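Local coordinates for protein oxygen-independent coproporphyrinogen III oxidase (PDB 1OLT) that carries out the anaerobic oxidative decarboxylation of coproporphyrinogen III to protoporphyrinogen IX in heme biosynthesis, using a [4Fe-4S] cluster and S-adenosylmethionine, at residues V57-F61 against M324-A328; C335-K341 against A356-A362. All coordinates share one frame; numbering follows the deposited sequence.

Contact 1 of 2, residues V57-F61 against M324-A328; sequences VHIPF and MGVSA. With SAM (S-adenosylmethionine), chain D.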
ATOM      1  N   VAL A  57      -2.346  -0.238  11.938  1.00 11.08           N
ATOM      2  CA  VAL A  57      -1.349  -0.163  12.987  1.00 11.48           C
ATOM      3  C   VAL A  57       0.066  -0.413  12.387  1.00 11.55           C
ATOM      4  O   VAL A  57       0.283  -1.410  11.656  1.00 11.56           O
ATOM      5  CB  VAL A  57      -1.600  -1.189  14.114  1.00 11.02           C
ATOM      6  CG1 VAL A  57      -0.542  -0.991  15.200  1.00 13.36           C
ATOM      7  CG2 VAL A  57      -3.015  -1.080  14.683  1.00 14.14           C
ATOM      8  N   HIS A  58       0.982   0.521  12.625  1.00 11.77           N
ATOM      9  CA  HIS A  58       2.345   0.422  12.164  1.00 11.60           C
ATOM     10  C   HIS A  58       3.153  -0.305  13.259  1.00 12.11           C
ATOM     11  O   HIS A  58       3.107   0.080  14.412  1.00 13.26           O
ATOM     12  CB  HIS A  58       2.986   1.760  11.941  1.00 11.19           C
ATOM     13  CG  HIS A  58       4.143   1.683  10.999  1.00 12.69           C
ATOM     14  ND1 HIS A  58       3.970   1.452   9.654  1.00 13.35           N
ATOM     15  CD2 HIS A  58       5.482   1.800  11.204  1.00 13.81           C
ATOM     16  CE1 HIS A  58       5.162   1.462   9.064  1.00 15.04           C
ATOM     17  NE2 HIS A  58       6.091   1.672   9.985  1.00 12.18           N
ATOM     18  N   ILE A  59       3.823  -1.360  12.888  1.00 12.20           N
ATOM     19  CA  ILE A  59       4.715  -2.089  13.764  1.00 12.54           C
ATOM     20  C   ILE A  59       6.111  -1.944  13.143  1.00 12.20           C
ATOM     21  O   ILE A  59       6.382  -2.528  12.080  1.00 12.84           O
ATOM     22  CB  ILE A  59       4.333  -3.591  13.876  1.00 11.76           C
ATOM     23  CG1 ILE A  59       2.915  -3.876  14.365  1.00 14.56           C
ATOM     24  CG2 ILE A  59       5.318  -4.300  14.835  1.00 12.90           C
ATOM     25  CD1 ILE A  59       2.600  -3.315  15.691  1.00 18.30           C
ATOM     26  N   PRO A  60       6.982  -1.111  13.709  1.00 12.43           N
ATOM     27  CA  PRO A  60       8.171  -0.757  12.953  1.00 12.84           C
ATOM     28  C   PRO A  60       9.343  -1.729  12.990  1.00 13.13           C
ATOM     29  O   PRO A  60      10.210  -1.623  12.126  1.00 13.05           O
ATOM     30  CB  PRO A  60       8.588   0.582  13.577  1.00 12.34           C
ATOM     31  CG  PRO A  60       8.161   0.455  15.070  1.00 11.58           C
ATOM     32  CD  PRO A  60       6.884  -0.320  14.968  1.00 11.48           C
ATOM     33  N   PHE A  61       9.354  -2.689  13.899  1.00 13.33           N
ATOM     34  CA  PHE A  61      10.533  -3.447  14.165  1.00 13.03           C
ATOM     35  C   PHE A  61      10.794  -4.549  13.131  1.00 13.46           C
ATOM     36  O   PHE A  61       9.862  -5.239  12.690  1.00 13.80           O
ATOM     37  CB  PHE A  61      10.460  -3.998  15.628  1.00 13.46           C
ATOM     38  CG  PHE A  61      10.258  -2.948  16.648  1.00 12.38           C
ATOM     39  CD1 PHE A  61      11.209  -2.024  16.894  1.00 14.64           C
ATOM     40  CD2 PHE A  61       9.051  -2.870  17.329  1.00 16.92           C
ATOM     41  CE1 PHE A  61      10.975  -1.001  17.824  1.00 14.76           C
ATOM     42  CE2 PHE A  61       8.833  -1.870  18.231  1.00 14.03           C
ATOM     43  CZ  PHE A  61       9.791  -0.985  18.500  1.00 11.05           C
ATOM     44  N   MET A 324      -2.628   4.167  13.639  0.50 12.34           N
ATOM     45  CA  MET A 324      -2.024   4.193  15.003  0.50 12.38           C
ATOM     46  C   MET A 324      -0.586   3.719  14.905  0.50 12.10           C
ATOM     47  O   MET A 324      -0.248   2.921  14.023  0.50 13.00           O
ATOM     48  CB  MET A 324      -2.791   3.260  15.928  0.50 12.71           C
ATOM     49  CG  MET A 324      -4.178   3.742  16.377  0.50 14.97           C
ATOM     50  SD  MET A 324      -5.287   2.318  16.747  0.50 14.82           S
ATOM     51  CE  MET A 324      -5.894   1.978  15.104  0.50 17.25           C
ATOM     52  N   GLY A 325       0.275   4.208  15.790  1.00 11.89           N
ATOM     53  CA  GLY A 325       1.674   3.843  15.831  1.00 12.29           C
ATOM     54  C   GLY A 325       2.581   4.847  15.080  1.00 11.33           C
ATOM     55  O   GLY A 325       2.124   5.811  14.425  1.00 10.82           O
ATOM     56  N   VAL A 326       3.867   4.669  15.240  1.00 12.41           N
ATOM     57  CA  VAL A 326       4.838   5.572  14.674  1.00 12.51           C
ATOM     58  C   VAL A 326       4.678   5.629  13.126  1.00 12.44           C
ATOM     59  O   VAL A 326       4.563   4.605  12.492  1.00 14.36           O
ATOM     60  CB  VAL A 326       6.320   5.137  15.096  1.00 13.27           C
ATOM     61  CG1 VAL A 326       6.750   3.829  14.455  1.00 13.98           C
ATOM     62  CG2 VAL A 326       7.279   6.191  14.716  1.00 13.43           C
ATOM     63  N   SER A 327       4.657   6.846  12.567  1.00 13.12           N
ATOM     64  CA  SER A 327       4.490   7.168  11.157  1.00 12.45           C
ATOM     65  C   SER A 327       3.094   6.954  10.585  1.00 13.51           C
ATOM     66  O   SER A 327       2.876   7.320   9.445  1.00 12.44           O
ATOM     67  CB  SER A 327       5.493   6.454  10.261  1.00 13.82           C
ATOM     68  OG  SER A 327       5.103   5.108   9.940  1.00 13.40           O
ATOM     69  N   ALA A 328       2.149   6.436  11.382  1.00 12.72           N
ATOM     70  CA  ALA A 328       0.853   6.061  10.853  1.00 12.69           C
ATOM     71  C   ALA A 328       0.072   7.238  10.339  1.00 12.32           C
ATOM     72  O   ALA A 328      -0.055   8.260  10.996  1.00 11.19           O
ATOM     73  CB  ALA A 328       0.044   5.270  11.836  1.00 12.88           C
TER
HETATM   74  N   SAM D 502       5.733   1.850   0.493  0.50 41.71           N
HETATM   75  CA  SAM D 502       6.377   0.772  -0.280  0.50 42.04           C
HETATM   76  C   SAM D 502       7.172   1.324  -1.482  0.50 42.53           C
HETATM   77  O   SAM D 502       8.391   1.126  -1.651  0.50 41.57           O
HETATM   78  OXT SAM D 502       6.656   2.031  -2.374  0.50 43.94           O
HETATM   79  CB  SAM D 502       5.320  -0.274  -0.726  0.50 42.27           C
HETATM   80  CG  SAM D 502       4.658  -1.103   0.420  0.50 40.26           C
HETATM   81  SD  SAM D 502       2.927  -0.657   0.787  0.50 38.02           S
HETATM   82  CE  SAM D 502       2.005  -1.931  -0.147  0.50 35.01           C
HETATM   83  C5' SAM D 502       2.485  -1.156   2.493  1.00 32.45           C
HETATM   84  C4' SAM D 502       3.309  -0.410   3.531  1.00 25.07           C
HETATM   85  O4' SAM D 502       2.915   0.951   3.454  1.00 21.03           O
HETATM   86  C3' SAM D 502       3.039  -0.826   4.981  1.00 21.84           C
HETATM   87  O3' SAM D 502       3.688  -2.042   5.306  1.00 20.80           O
HETATM   88  C2' SAM D 502       3.503   0.417   5.688  1.00 17.43           C
HETATM   89  O2' SAM D 502       4.904   0.476   5.686  1.00 16.27           O
HETATM   90  C1' SAM D 502       2.958   1.528   4.773  1.00 19.93           C
HETATM   91  N9  SAM D 502       1.613   1.941   5.134  1.00 17.77           N
HETATM   92  C8  SAM D 502       0.448   1.364   4.771  1.00 19.91           C
HETATM   93  N7  SAM D 502      -0.596   2.069   5.361  1.00 18.36           N
HETATM   94  C5  SAM D 502      -0.089   3.049   6.063  1.00 18.31           C
HETATM   95  C6  SAM D 502      -0.659   4.020   6.839  1.00 19.98           C
HETATM   96  N6  SAM D 502      -1.965   4.170   6.983  1.00 21.89           N
HETATM   97  N1  SAM D 502       0.179   4.877   7.457  1.00 18.39           N
HETATM   98  C2  SAM D 502       1.512   4.786   7.326  1.00 18.22           C
HETATM   99  N3  SAM D 502       2.087   3.824   6.592  1.00 18.34           N
HETATM  100  C4  SAM D 502       1.290   2.974   5.960  1.00 18.77           C
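V57 and M324 form a parallel beta bridge within the main mixed sheet of this radical SAM enzyme, pairing strand 53-62 with the end of strand 320-324, far along the chain; strand 53-62 runs between 320-324 on one flank and 105-112 on the other. The bridge is short. H58 N donates to M324 O at 3.0 Å with an almost straight N-H...O angle of 167°, while V57 CA sends a CH...O contact to the same oxygen. The V57 and M324 side chains share one face of the sheet, and M324 also reaches helix 80-96. Past the bridge the second chain leaves the strand in a type II turn from G325 to A328, closed by A328 N on G325 O at 3.1 Å. G325 has a positive phi of 96°, which suits a residue without a side chain, and it lets the turn pass beside H58. V326 CG1 packs on P60 CG at 3.7 Å, the two side chains meeting obliquely. The imidazole is placed by a chi1 of -158°, with CG opposite the backbone N, which carries the ring under S327 OG and its CE1 edge toward the ribose. S327 OG sits 3.5 Å above the ring plane, over its centre; the hydroxyl donates to V326 O, which holds it there. Both ring nitrogens have partners, ND1 the hydroxyl of Y56 and NE2 the carbonyl of N72, fixing the rotation of the ring. The contact thus builds part of the pocket for one of the two bound S-adenosylmethionine molecules. Backbone of the turn borders the adenine, with S327 O 3.6 Å from C2 and A328 CA 3.7 Å from N1. On the ribose side, H58 CE1 approaches O2' edge-on at 3.5 Å.

Contact 2 of 2, residues C335-K341 against A356-A362; sequences CYAQNQK and ALWRGIA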
ATOM      1  N   CYS A 335      -9.577  14.824   5.586  1.00 15.55           N
ATOM      2  CA  CYS A 335      -8.278  15.266   6.065  1.00 16.91           C
ATOM      3  C   CYS A 335      -7.304  14.108   6.062  1.00 15.49           C
ATOM      4  O   CYS A 335      -7.702  12.962   6.111  1.00 15.88           O
ATOM      5  CB  CYS A 335      -8.322  15.856   7.493  1.00 17.11           C
ATOM      6  SG  CYS A 335      -9.419  17.232   7.708  1.00 25.87           S
ATOM      7  N   TYR A 336      -6.021  14.405   5.927  0.80 15.20           N
ATOM      8  CA  TYR A 336      -4.964  13.457   6.196  0.80 15.13           C
ATOM      9  C   TYR A 336      -4.201  13.959   7.440  0.80 14.44           C
ATOM     10  O   TYR A 336      -3.983  15.135   7.604  0.80 13.27           O
ATOM     11  CB  TYR A 336      -4.005  13.262   5.005  0.80 15.51           C
ATOM     12  CG  TYR A 336      -4.668  12.922   3.668  0.80 19.90           C
ATOM     13  CD1 TYR A 336      -5.890  12.234   3.617  0.80 25.03           C
ATOM     14  CD2 TYR A 336      -4.082  13.284   2.449  0.80 21.07           C
ATOM     15  CE1 TYR A 336      -6.508  11.914   2.404  0.80 23.86           C
ATOM     16  CE2 TYR A 336      -4.705  12.980   1.212  0.80 22.23           C
ATOM     17  CZ  TYR A 336      -5.918  12.282   1.204  0.80 23.18           C
ATOM     18  OH  TYR A 336      -6.577  11.981   0.018  0.80 18.56           O
ATOM     19  N   ALA A 337      -3.793  13.031   8.300  1.00 14.27           N
ATOM     20  CA  ALA A 337      -3.066  13.331   9.519  1.00 13.62           C
ATOM     21  C   ALA A 337      -2.059  12.233   9.760  1.00 13.22           C
ATOM     22  O   ALA A 337      -2.372  11.053   9.639  1.00 14.19           O
ATOM     23  CB  ALA A 337      -4.065  13.418  10.681  1.00 14.19           C
ATOM     24  N   GLN A 338      -0.864  12.598  10.166  1.00 11.89           N
ATOM     25  CA  GLN A 338       0.177  11.606  10.379  1.00 11.10           C
ATOM     26  C   GLN A 338       0.772  11.758  11.750  1.00 10.44           C
ATOM     27  O   GLN A 338       1.023  12.874  12.209  1.00 11.26           O
ATOM     28  CB  GLN A 338       1.340  11.759   9.376  1.00 10.68           C
ATOM     29  CG  GLN A 338       2.298  10.616   9.335  1.00 12.09           C
ATOM     30  CD  GLN A 338       3.353  10.687   8.213  1.00 16.44           C
ATOM     31  OE1 GLN A 338       3.645  11.765   7.719  1.00 15.45           O
ATOM     32  NE2 GLN A 338       3.911   9.522   7.825  1.00 15.93           N
ATOM     33  N   ASN A 339       1.009  10.626  12.370  1.00 11.24           N
ATOM     34  CA  ASN A 339       1.786  10.545  13.599  1.00 12.73           C
ATOM     35  C   ASN A 339       3.274  10.823  13.373  1.00 12.50           C
ATOM     36  O   ASN A 339       3.828  10.595  12.272  1.00 12.67           O
ATOM     37  CB  ASN A 339       1.638   9.144  14.197  1.00 11.64           C
ATOM     38  CG  ASN A 339       0.320   8.935  14.924  1.00 10.86           C
ATOM     39  OD1 ASN A 339      -0.407   9.903  15.275  1.00 11.51           O
ATOM     40  ND2 ASN A 339       0.003   7.619  15.209  1.00  9.89           N
ATOM     41  N   GLN A 340       3.920  11.336  14.405  1.00 13.44           N
ATOM     42  CA  GLN A 340       5.389  11.380  14.535  1.00 13.25           C
ATOM     43  C   GLN A 340       6.028  10.167  13.865  1.00 13.39           C
ATOM     44  O   GLN A 340       5.651   9.035  14.132  1.00 12.96           O
ATOM     45  CB  GLN A 340       5.775  11.444  16.040  1.00 13.50           C
ATOM     46  CG  GLN A 340       5.271  12.673  16.804  1.00 11.99           C
ATOM     47  CD  GLN A 340       5.891  13.991  16.414  1.00 14.40           C
ATOM     48  OE1 GLN A 340       6.892  14.042  15.699  1.00 13.40           O
ATOM     49  NE2 GLN A 340       5.255  15.084  16.846  1.00 12.82           N
ATOM     50  N   LYS A 341       7.017  10.425  13.022  0.50 14.39           N
ATOM     51  CA  LYS A 341       7.750   9.385  12.352  0.50 15.50           C
ATOM     52  C   LYS A 341       9.003   8.909  13.074  0.50 15.48           C
ATOM     53  O   LYS A 341       9.555   7.902  12.722  0.50 15.34           O
ATOM     54  CB  LYS A 341       8.075   9.777  10.887  0.50 16.17           C
ATOM     55  CG  LYS A 341       9.155  10.797  10.669  0.50 18.48           C
ATOM     56  CD  LYS A 341       9.157  11.309   9.168  0.50 22.63           C
ATOM     57  CE  LYS A 341       9.447  10.185   8.151  0.50 24.08           C
ATOM     58  NZ  LYS A 341       8.924  10.508   6.766  0.50 26.50           N
ATOM     59  N   ALA A 356       0.026  11.098  19.084  1.00 12.61           N
ATOM     60  CA  ALA A 356       1.272  11.455  18.440  1.00 12.56           C
ATOM     61  C   ALA A 356       1.037  12.272  17.178  1.00 12.11           C
ATOM     62  O   ALA A 356       1.887  12.293  16.299  1.00 13.23           O
ATOM     63  CB  ALA A 356       2.049  10.185  18.113  1.00 12.79           C
ATOM     64  N   LEU A 357      -0.081  12.967  17.092  1.00 12.98           N
ATOM     65  CA  LEU A 357      -0.373  13.776  15.895  1.00 13.55           C
ATOM     66  C   LEU A 357       0.735  14.766  15.645  1.00 13.42           C
ATOM     67  O   LEU A 357       1.060  15.586  16.509  1.00 13.38           O
ATOM     68  CB  LEU A 357      -1.713  14.513  16.013  1.00 14.38           C
ATOM     69  CG  LEU A 357      -2.053  15.459  14.848  1.00 14.61           C
ATOM     70  CD1 LEU A 357      -2.246  14.761  13.602  1.00 14.56           C
ATOM     71  CD2 LEU A 357      -3.332  16.224  15.198  1.00 19.55           C
ATOM     72  N   TRP A 358       1.294  14.692  14.445  1.00 13.52           N
ATOM     73  CA  TRP A 358       2.451  15.489  14.030  1.00 13.67           C
ATOM     74  C   TRP A 358       2.089  16.529  12.975  1.00 14.31           C
ATOM     75  O   TRP A 358       2.340  17.727  13.137  1.00 14.33           O
ATOM     76  CB  TRP A 358       3.506  14.549  13.482  1.00 13.21           C
ATOM     77  CG  TRP A 358       4.704  15.182  12.928  1.00 14.65           C
ATOM     78  CD1 TRP A 358       5.304  16.321  13.353  1.00 17.19           C
ATOM     79  CD2 TRP A 358       5.478  14.699  11.851  1.00 18.10           C
ATOM     80  NE1 TRP A 358       6.418  16.575  12.597  1.00 18.06           N
ATOM     81  CE2 TRP A 358       6.536  15.616  11.645  1.00 19.61           C
ATOM     82  CE3 TRP A 358       5.389  13.577  11.016  1.00 18.46           C
ATOM     83  CZ2 TRP A 358       7.479  15.458  10.641  1.00 22.97           C
ATOM     84  CZ3 TRP A 358       6.337  13.389  10.035  1.00 21.72           C
ATOM     85  CH2 TRP A 358       7.378  14.339   9.842  1.00 24.07           C
ATOM     86  N   ARG A 359       1.538  16.065  11.869  1.00 15.17           N
ATOM     87  CA  ARG A 359       1.233  16.950  10.761  1.00 15.87           C
ATOM     88  C   ARG A 359       0.076  16.419   9.953  1.00 15.51           C
ATOM     89  O   ARG A 359      -0.327  15.284  10.125  1.00 14.90           O
ATOM     90  CB  ARG A 359       2.452  17.090   9.861  1.00 15.81           C
ATOM     91  CG  ARG A 359       2.964  15.775   9.372  1.00 18.75           C
ATOM     92  CD  ARG A 359       4.219  15.888   8.459  1.00 21.01           C
ATOM     93  NE  ARG A 359       4.528  14.650   7.806  1.00 26.91           N
ATOM     94  CZ  ARG A 359       5.262  14.528   6.688  1.00 32.61           C
ATOM     95  NH1 ARG A 359       5.729  15.606   6.086  1.00 33.55           N
ATOM     96  NH2 ARG A 359       5.523  13.312   6.162  1.00 31.66           N
ATOM     97  N   GLY A 360      -0.467  17.260   9.074  1.00 14.76           N
ATOM     98  CA  GLY A 360      -1.533  16.816   8.198  1.00 15.06           C
ATOM     99  C   GLY A 360      -2.069  17.919   7.311  1.00 15.39           C
ATOM    100  O   GLY A 360      -1.473  18.984   7.212  1.00 15.31           O
ATOM    101  N   ILE A 361      -3.205  17.649   6.663  0.50 14.76           N
ATOM    102  CA  ILE A 361      -3.871  18.611   5.775  0.50 13.89           C
ATOM    103  C   ILE A 361      -5.391  18.448   5.792  0.50 13.84           C
ATOM    104  O   ILE A 361      -5.889  17.328   5.743  0.50 13.44           O
ATOM    105  CB  ILE A 361      -3.372  18.410   4.310  0.50 13.53           C
ATOM    106  CG1 ILE A 361      -3.986  19.490   3.353  0.50 13.61           C
ATOM    107  CG2 ILE A 361      -3.704  17.053   3.812  0.50 12.38           C
ATOM    108  CD1 ILE A 361      -3.026  19.918   2.341  0.50 13.46           C
ATOM    109  N   ALA A 362      -6.112  19.562   5.810  1.00 14.14           N
ATOM    110  CA  ALA A 362      -7.554  19.558   5.588  1.00 13.88           C
ATOM    111  C   ALA A 362      -7.704  19.835   4.099  1.00 12.78           C
ATOM    112  O   ALA A 362      -7.327  20.887   3.654  1.00 14.12           O
ATOM    113  CB  ALA A 362      -8.220  20.665   6.389  1.00 14.18           C
TER
HETATM  114  O   HOH W   1      -1.988   9.581  17.652  1.00 22.65           O
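The W358 indole is covered on both faces: Q340 OE1 stands 3.6 Å above one, offset toward the rim, and the aliphatic CD of R359 lies over the opposite one. The Q340 amide is tilted 32° from the ring and its chain crosses the indole at about a right angle, bent at chi2 (-68°); its NE2 is hydrogen-bonded to Q349. In one of its two conformers, K341 CD lies obliquely 3.6 Å from W358 CH2. The R359 guanidinium carries W358 CH2 over one face and presents its edge to the Q338 amide. The two planes are only 14° apart, and Q338 OE1 takes both NE, at 3.0 Å, and NH2, at 2.9 Å. Q338 reaches this edge because its chain is extended and runs alongside R359; its NE2 turns to S327 O, so the amide is held at both ends. The backbones form an antiparallel pair with Y336 and I361 doubly hydrogen-bonded. A classic beta bulge follows, in which W358 and R359 both face Q338: Q338 O accepts W358 N at 2.9 Å and, more loosely, R359 N at 3.3 Å. The extra residue shifts the register by one, bringing N339 opposite L357, and Q340 N closes the ladder on A356 O at 2.9 Å. A water bridges N339 OD1 and A356 N, while N339 ND2 is held by G325 O and E92. Strand 335-339 is the middle of a three-stranded antiparallel sheet, between 329-332 and 357-362. Helix 343-353 links the paired strands and packs on A356 through Y346 and V350; helix 38-45 packs through F41 on A337 and L357.

How the contacts relate
Contact 1 closes before contact 2 opens in the chain, yet their centres are only 13 Å apart and contact 2 touches the 325-328 turn of contact 1. A probable hydrogen bond runs from S327 N to Q340 O at 2.9 Å, and V326 CG2 packs 3.3 Å from Q340 O. The three-stranded sheet of contact 2 therefore backs the turn that contact 1 places beside the adenine. Q338, whose side chain comes about 5 Å from a bound S-adenosylmethionine, is a second-shell residue for S327, while H58 belongs to the pocket itself, its side chain about 8 Å from the iron-sulfur cluster.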